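Local coordinates for invasion-associated protein B (Bartonella henselae, PDB 3DTD) that is of unknown molecular function but is probably associated with invasion of host cells by this bacterium, at residues C[81-86]-C[134-139]; C[128-133]-C[147-152]. All blocks are in the same frame, centred on the assembly; numbering follows the deposited sequence.

Contacts 1 and 2 share strand 130-136, their centres about 18 Å apart; contact 2 pairs it with strand 144-151 in a beta hairpin, contact 1 joins its far end to a loop. Residues 128-133 and 134-139 follow each other without a gap. Along the chain the order is 81-86, 128-133, 134-139, 147-152, and the segments of the two contacts therefore alternate. Contact 2 lies in the buried body of the four-stranded antiparallel sheet. Contact 1, farther from the centre of the chain, ties the end of strand 130-136 to the loop between strands 72-78 and 88-92. Both contacts also border other subunits, contact 1 a second and contact 2 a third.

Contact 1: residues C[81-86]-C[134-139]; sequences GILVSK and AMTIAA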
ATOM      1  N   GLY C  81      25.859 -10.876 -17.925  1.00 38.07           N
ATOM      2  CA  GLY C  81      27.196 -11.145 -17.390  1.00 38.91           C
ATOM      3  C   GLY C  81      28.033 -12.092 -18.231  1.00 40.15           C
ATOM      4  O   GLY C  81      29.098 -12.539 -17.794  1.00 40.96           O
ATOM      5  N   ILE C  82      27.550 -12.391 -19.435  1.00 38.81           N
ATOM      6  CA  ILE C  82      28.245 -13.284 -20.366  1.00 38.79           C
ATOM      7  C   ILE C  82      29.155 -12.468 -21.282  1.00 39.55           C
ATOM      8  O   ILE C  82      28.732 -11.452 -21.838  1.00 41.67           O
ATOM      9  CB  ILE C  82      27.234 -14.141 -21.207  1.00 38.33           C
ATOM     10  CG1 ILE C  82      26.331 -14.988 -20.298  1.00 35.78           C
ATOM     11  CG2 ILE C  82      27.941 -15.027 -22.243  1.00 36.27           C
ATOM     12  CD1 ILE C  82      27.065 -15.830 -19.271  1.00 40.11           C
ATOM     13  N   LEU C  83      30.403 -12.918 -21.411  1.00 41.38           N
ATOM     14  CA  LEU C  83      31.383 -12.322 -22.318  1.00 41.31           C
ATOM     15  C   LEU C  83      30.932 -12.422 -23.769  1.00 43.06           C
ATOM     16  O   LEU C  83      30.894 -13.496 -24.368  1.00 45.18           O
ATOM     17  CB  LEU C  83      32.769 -12.948 -22.122  1.00 42.75           C
ATOM     18  CG  LEU C  83      33.962 -12.332 -22.856  1.00 46.77           C
ATOM     19  CD1 LEU C  83      34.102 -10.851 -22.552  1.00 46.55           C
ATOM     20  CD2 LEU C  83      35.214 -13.056 -22.452  1.00 48.93           C
ATOM     21  N   VAL C  84      30.595 -11.260 -24.306  1.00 44.85           N
ATOM     22  CA  VAL C  84      29.956 -11.091 -25.600  1.00 46.05           C
ATOM     23  C   VAL C  84      30.888 -11.362 -26.794  1.00 49.71           C
ATOM     24  O   VAL C  84      30.428 -11.742 -27.881  1.00 49.58           O
ATOM     25  CB  VAL C  84      29.316  -9.668 -25.627  1.00 47.94           C
ATOM     26  CG1 VAL C  84      29.793  -8.815 -26.788  1.00 44.84           C
ATOM     27  CG2 VAL C  84      27.795  -9.745 -25.483  1.00 43.33           C
ATOM     28  N   SER C  85      32.190 -11.196 -26.558  1.00 51.98           N
ATOM     29  CA  SER C  85      33.203 -11.362 -27.598  0.50 53.13           C
ATOM     30  C   SER C  85      33.533 -12.831 -27.860  1.00 54.92           C
ATOM     31  O   SER C  85      34.017 -13.186 -28.937  1.00 56.81           O
ATOM     32  CB  SER C  85      34.473 -10.577 -27.246  0.50 54.01           C
ATOM     33  OG  SER C  85      34.970 -10.929 -25.965  0.50 40.92           O
ATOM     34  N   LYS C  86      33.265 -13.680 -26.872  1.00 54.73           N
ATOM     35  CA  LYS C  86      33.494 -15.118 -26.986  1.00 54.75           C
ATOM     36  C   LYS C  86      32.185 -15.837 -27.343  1.00 55.14           C
ATOM     37  O   LYS C  86      31.106 -15.372 -26.956  1.00 54.11           O
ATOM     38  CB  LYS C  86      34.116 -15.659 -25.694  1.00 55.32           C
ATOM     39  CG  LYS C  86      35.569 -15.224 -25.504  1.00 63.29           C
ATOM     40  CD  LYS C  86      36.308 -16.083 -24.487  1.00 78.33           C
ATOM     41  CE  LYS C  86      36.979 -17.289 -25.136  1.00 85.85           C
ATOM     42  NZ  LYS C  86      38.142 -16.895 -25.986  1.00 90.34           N
ATOM     43  N   ALA C 134      27.375 -23.744 -23.735  1.00 41.94           N
ATOM     44  CA  ALA C 134      28.700 -23.392 -23.222  1.00 42.56           C
ATOM     45  C   ALA C 134      29.053 -21.954 -23.597  1.00 40.75           C
ATOM     46  O   ALA C 134      28.995 -21.575 -24.771  1.00 40.17           O
ATOM     47  CB  ALA C 134      29.753 -24.360 -23.751  1.00 43.45           C
ATOM     48  N   MET C 135      29.407 -21.155 -22.594  1.00 42.05           N
ATOM     49  CA  MET C 135      29.762 -19.746 -22.808  1.00 41.47           C
ATOM     50  C   MET C 135      30.822 -19.266 -21.813  1.00 43.88           C
ATOM     51  O   MET C 135      31.246 -20.021 -20.938  1.00 43.74           O
ATOM     52  CB  MET C 135      28.509 -18.851 -22.785  1.00 39.15           C
ATOM     53  CG  MET C 135      27.686 -18.918 -21.505  1.00 39.34           C
ATOM     54  SD  MET C 135      25.951 -18.478 -21.750  1.00 36.97           S
ATOM     55  CE  MET C 135      25.285 -20.009 -22.384  1.00 41.61           C
ATOM     56  N   THR C 136      31.251 -18.016 -21.963  1.00 46.07           N
ATOM     57  CA  THR C 136      32.277 -17.428 -21.107  1.00 45.18           C
ATOM     58  C   THR C 136      31.682 -16.274 -20.292  1.00 45.55           C
ATOM     59  O   THR C 136      30.968 -15.429 -20.829  1.00 44.57           O
ATOM     60  CB  THR C 136      33.476 -16.922 -21.952  1.00 45.92           C
ATOM     61  OG1 THR C 136      33.857 -17.929 -22.899  1.00 48.52           O
ATOM     62  CG2 THR C 136      34.667 -16.595 -21.071  1.00 42.10           C
ATOM     63  N   ILE C 137      31.972 -16.257 -18.996  1.00 44.98           N
ATOM     64  CA  ILE C 137      31.546 -15.174 -18.111  1.00 46.74           C
ATOM     65  C   ILE C 137      32.504 -13.985 -18.235  1.00 47.88           C
ATOM     66  O   ILE C 137      33.724 -14.164 -18.223  1.00 46.29           O
ATOM     67  CB  ILE C 137      31.464 -15.655 -16.633  1.00 47.58           C
ATOM     68  CG1 ILE C 137      30.567 -16.896 -16.523  1.00 45.71           C
ATOM     69  CG2 ILE C 137      30.946 -14.545 -15.713  1.00 47.00           C
ATOM     70  CD1 ILE C 137      30.606 -17.585 -15.169  1.00 46.42           C
ATOM     71  N   ALA C 138      31.947 -12.784 -18.382  1.00 49.70           N
ATOM     72  CA  ALA C 138      32.738 -11.552 -18.372  1.00 52.06           C
ATOM     73  C   ALA C 138      33.077 -11.175 -16.934  1.00 55.33           C
ATOM     74  O   ALA C 138      32.377 -10.391 -16.289  1.00 59.19           O
ATOM     75  CB  ALA C 138      32.007 -10.428 -19.069  1.00 43.66           C
ATOM     76  N   ALA C 139      34.159 -11.769 -16.448  1.00 57.94           N
ATOM     77  CA  ALA C 139      34.613 -11.625 -15.076  1.00 61.28           C
ATOM     78  C   ALA C 139      36.134 -11.768 -15.102  1.00 65.96           C
ATOM     79  O   ALA C 139      36.673 -12.276 -16.095  1.00 65.64           O
ATOM     80  CB  ALA C 139      33.977 -12.707 -14.207  1.00 59.09           C
TER
HETATM   81  O   HOH W   1      30.597 -16.351 -23.945  1.00 27.70           O
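The carbonyl oxygen T136 O is held by the loop 81-86 from two neighbouring residues: L83 N donates a hydrogen bond of 2.6 Å, and the CA-H of I82 adds a weaker contact, I82 CA to T136 O 3.5 Å. The L83 donor stands 24° out of the carbonyl plane. With the bond from A138 N to G81 O (2.9 Å) it flanks an isolated beta bridge, I82 with I137, that ties the end of strand 130-136 to the loop. A138 then bends the chain away as the centre of an inverse gamma turn. I82 and M135 cross at about a right angle. M135 has its CG wedged between the backbone N and the carbonyl carbon (chi1 58°), and its SD lies 3.8 Å from I82 CD1; both residues also pack on L145 of strand 144-151. L83 runs alongside T136, its CD2 near T136 CG2, and its CB abuts the methyl of A138. Water 1 accepts from T136 N and can donate to L83 O, though it has other acceptors to serve. Beyond the contact, a second subunit supplies T105 OG1 as hydrogen-bond partner of I82 O and sets its R104 against L83, so the bridged loop forms part of a subunit interface. At the outer side the K86 chain, bent at chi3 and chi4, crosses T136 with CD 3.5 Å from T136 OG1.

Contact 2: residues C[128-133]-C[147-152]; sequences GKHLKL and DLFVQL
L152 closes one end of the pairing. Its N-H binds K129 O at 2.9 Å, and its side chain lies along the backbone of 128-131. CG is turned opposite the carbonyl carbon (chi1 -60°), which brings L152 CD1 within 3.6 Å of H130 C and lays CD2 against L131 CB; L125 of helix 119-127 and V92 pack on the same leucine. At the other end L133 N bonds to L148 O, and L133 CD2 comes over the opposite backbone, 3.8 Å from F149 N, while also touching L148 CB and V150 CG2. Water 3 accepts a long hydrogen bond from L148 N and donates one to L133 O. H130 projects from the face it shares with K132, F149 and Q151, opposite L131 and V150. The side chains of H130 and F149 point the same way and their rings form an offset stack, centroids 4.4 Å apart and planes inclined by 24°. H130 CE1 lies over one face of the F149 ring, toward its rim. Water 2, in the plane of the imidazole at its edge, joins H130 NE2 to Q151 OE1, an oxygen that also accepts from T28 N of a third subunit. Between these groups L131 and V150 exchange two backbone bonds. The alternating hydrogen-bonded and non-hydrogen-bonded pairs are those of an antiparallel beta hairpin, here at the side of a four-stranded sheet.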
ATOM      1  N   GLY C 128      17.490 -36.104 -29.095  1.00 47.25           N
ATOM      2  CA  GLY C 128      18.250 -35.695 -27.915  1.00 42.82           C
ATOM      3  C   GLY C 128      17.437 -35.505 -26.652  1.00 41.28           C
ATOM      4  O   GLY C 128      16.209 -35.475 -26.697  1.00 42.06           O
ATOM      5  N   LYS C 129      18.139 -35.374 -25.528  1.00 42.43           N
ATOM      6  CA  LYS C 129      17.521 -35.125 -24.224  1.00 47.13           C
ATOM      7  C   LYS C 129      17.788 -33.706 -23.715  1.00 45.53           C
ATOM      8  O   LYS C 129      16.886 -33.045 -23.196  1.00 44.49           O
ATOM      9  CB  LYS C 129      17.988 -36.163 -23.195  1.00 50.56           C
ATOM     10  CG  LYS C 129      17.032 -37.349 -23.046  1.00 64.97           C
ATOM     11  CD  LYS C 129      17.749 -38.641 -22.672  1.00 77.33           C
ATOM     12  CE  LYS C 129      18.212 -39.391 -23.915  1.00 86.60           C
ATOM     13  NZ  LYS C 129      18.782 -40.725 -23.584  1.00 90.68           N
ATOM     14  N   HIS C 130      19.012 -33.237 -23.880  1.00 45.42           N
ATOM     15  CA  HIS C 130      19.442 -31.906 -23.479  1.00 44.84           C
ATOM     16  C   HIS C 130      20.138 -31.192 -24.597  1.00 44.18           C
ATOM     17  O   HIS C 130      20.914 -31.743 -25.285  1.00 43.39           O
ATOM     18  CB  HIS C 130      20.425 -31.979 -22.340  1.00 46.90           C
ATOM     19  CG  HIS C 130      19.791 -32.179 -21.017  1.00 54.60           C
ATOM     20  ND1 HIS C 130      20.381 -31.789 -19.847  1.00 64.62           N
ATOM     21  CD2 HIS C 130      18.616 -32.734 -20.678  1.00 62.23           C
ATOM     22  CE1 HIS C 130      19.583 -32.077 -18.844  1.00 65.88           C
ATOM     23  NE2 HIS C 130      18.511 -32.664 -19.321  1.00 62.14           N
ATOM     24  N   LEU C 131      19.867 -29.931 -24.745  1.00 41.57           N
ATOM     25  CA  LEU C 131      20.695 -29.069 -25.574  1.00 41.21           C
ATOM     26  C   LEU C 131      21.626 -28.297 -24.650  1.00 42.10           C
ATOM     27  O   LEU C 131      21.210 -27.347 -23.990  1.00 42.53           O
ATOM     28  CB  LEU C 131      19.844 -28.123 -26.419  1.00 38.75           C
ATOM     29  CG  LEU C 131      20.593 -27.127 -27.315  1.00 38.32           C
ATOM     30  CD1 LEU C 131      21.484 -27.823 -28.342  1.00 37.90           C
ATOM     31  CD2 LEU C 131      19.603 -26.234 -28.003  1.00 37.05           C
ATOM     32  N   LYS C 132      22.879 -28.735 -24.587  1.00 43.72           N
ATOM     33  CA  LYS C 132      23.863 -28.168 -23.673  1.00 42.98           C
ATOM     34  C   LYS C 132      24.430 -26.856 -24.197  1.00 42.41           C
ATOM     35  O   LYS C 132      24.760 -26.735 -25.380  1.00 40.11           O
ATOM     36  CB  LYS C 132      24.993 -29.167 -23.414  1.00 47.20           C
ATOM     37  CG  LYS C 132      24.583 -30.381 -22.587  1.00 53.94           C
ATOM     38  CD  LYS C 132      25.778 -31.268 -22.284  1.00 69.04           C
ATOM     39  CE  LYS C 132      25.365 -32.494 -21.485  1.00 83.49           C
ATOM     40  NZ  LYS C 132      26.522 -33.394 -21.201  1.00 87.36           N
ATOM     41  N   LEU C 133      24.529 -25.874 -23.307  1.00 43.77           N
ATOM     42  CA  LEU C 133      25.095 -24.571 -23.651  1.00 43.75           C
ATOM     43  C   LEU C 133      26.458 -24.360 -22.993  1.00 41.95           C
ATOM     44  O   LEU C 133      26.669 -24.753 -21.844  1.00 41.50           O
ATOM     45  CB  LEU C 133      24.151 -23.431 -23.258  1.00 43.71           C
ATOM     46  CG  LEU C 133      22.811 -23.100 -23.936  1.00 45.76           C
ATOM     47  CD1 LEU C 133      22.516 -23.902 -25.211  1.00 43.26           C
ATOM     48  CD2 LEU C 133      21.674 -23.253 -22.954  1.00 46.50           C
ATOM     49  N   ASP C 147      27.038 -25.264 -17.272  1.00 55.86           N
ATOM     50  CA  ASP C 147      25.972 -26.038 -16.626  1.00 57.81           C
ATOM     51  C   ASP C 147      24.544 -25.700 -17.090  1.00 55.12           C
ATOM     52  O   ASP C 147      23.566 -26.240 -16.566  1.00 54.72           O
ATOM     53  CB  ASP C 147      26.091 -25.962 -15.092  1.00 62.72           C
ATOM     54  CG  ASP C 147      26.069 -24.530 -14.556  1.00 71.79           C
ATOM     55  OD1 ASP C 147      26.119 -24.373 -13.317  1.00 81.02           O
ATOM     56  OD2 ASP C 147      26.006 -23.566 -15.350  1.00 74.12           O
ATOM     57  N   LEU C 148      24.434 -24.814 -18.075  1.00 51.17           N
ATOM     58  CA  LEU C 148      23.138 -24.424 -18.625  1.00 46.73           C
ATOM     59  C   LEU C 148      22.736 -25.298 -19.811  1.00 44.22           C
ATOM     60  O   LEU C 148      23.583 -25.761 -20.573  1.00 45.14           O
ATOM     61  CB  LEU C 148      23.151 -22.950 -19.033  1.00 47.15           C
ATOM     62  CG  LEU C 148      22.606 -21.849 -18.116  1.00 47.34           C
ATOM     63  CD1 LEU C 148      22.958 -22.026 -16.644  1.00 46.46           C
ATOM     64  CD2 LEU C 148      23.104 -20.516 -18.634  1.00 44.01           C
ATOM     65  N   PHE C 149      21.432 -25.512 -19.957  1.00 42.14           N
ATOM     66  CA  PHE C 149      20.879 -26.390 -20.985  1.00 41.17           C
ATOM     67  C   PHE C 149      19.433 -26.029 -21.290  1.00 40.87           C
ATOM     68  O   PHE C 149      18.791 -25.295 -20.536  1.00 41.53           O
ATOM     69  CB  PHE C 149      20.973 -27.877 -20.575  1.00 44.39           C
ATOM     70  CG  PHE C 149      20.466 -28.158 -19.187  1.00 47.84           C
ATOM     71  CD1 PHE C 149      19.107 -28.355 -18.948  1.00 47.22           C
ATOM     72  CD2 PHE C 149      21.351 -28.218 -18.113  1.00 48.94           C
ATOM     73  CE1 PHE C 149      18.643 -28.596 -17.670  1.00 49.56           C
ATOM     74  CE2 PHE C 149      20.892 -28.456 -16.830  1.00 50.32           C
ATOM     75  CZ  PHE C 149      19.543 -28.640 -16.610  1.00 51.81           C
ATOM     76  N   VAL C 150      18.933 -26.547 -22.408  1.00 39.61           N
ATOM     77  CA  VAL C 150      17.508 -26.541 -22.713  1.00 35.68           C
ATOM     78  C   VAL C 150      17.063 -28.007 -22.786  1.00 37.29           C
ATOM     79  O   VAL C 150      17.676 -28.806 -23.488  1.00 36.85           O
ATOM     80  CB  VAL C 150      17.197 -25.789 -24.041  1.00 35.21           C
ATOM     81  CG1 VAL C 150      15.712 -25.824 -24.359  1.00 29.06           C
ATOM     82  CG2 VAL C 150      17.668 -24.341 -23.964  1.00 32.12           C
ATOM     83  N   GLN C 151      16.024 -28.358 -22.032  1.00 37.74           N
ATOM     84  CA  GLN C 151      15.499 -29.722 -22.032  1.00 36.05           C
ATOM     85  C   GLN C 151      14.673 -29.958 -23.291  1.00 36.79           C
ATOM     86  O   GLN C 151      13.857 -29.116 -23.670  1.00 36.06           O
ATOM     87  CB  GLN C 151      14.663 -29.980 -20.784  1.00 35.04           C
ATOM     88  CG  GLN C 151      15.422 -29.859 -19.477  1.00 36.08           C
ATOM     89  CD  GLN C 151      14.542 -30.111 -18.272  1.00 39.49           C
ATOM     90  OE1 GLN C 151      14.334 -31.253 -17.871  1.00 44.44           O
ATOM     91  NE2 GLN C 151      14.024 -29.037 -17.682  1.00 37.82           N
ATOM     92  N   LEU C 152      14.892 -31.105 -23.930  1.00 39.39           N
ATOM     93  CA  LEU C 152      14.323 -31.383 -25.250  1.00 37.02           C
ATOM     94  C   LEU C 152      13.118 -32.330 -25.256  1.00 35.97           C
ATOM     95  O   LEU C 152      12.653 -32.724 -26.322  1.00 39.71           O
ATOM     96  CB  LEU C 152      15.413 -31.902 -26.202  1.00 35.03           C
ATOM     97  CG  LEU C 152      16.611 -30.990 -26.483  1.00 35.01           C
ATOM     98  CD1 LEU C 152      17.692 -31.760 -27.232  1.00 34.24           C
ATOM     99  CD2 LEU C 152      16.208 -29.720 -27.247  1.00 30.39           C
TER
HETATM  100  O   HOH W   2      15.508 -33.319 -18.794  1.00 54.52           O
HETATM  101  O   HOH W   3      26.261 -22.866 -19.984  1.00 46.72           O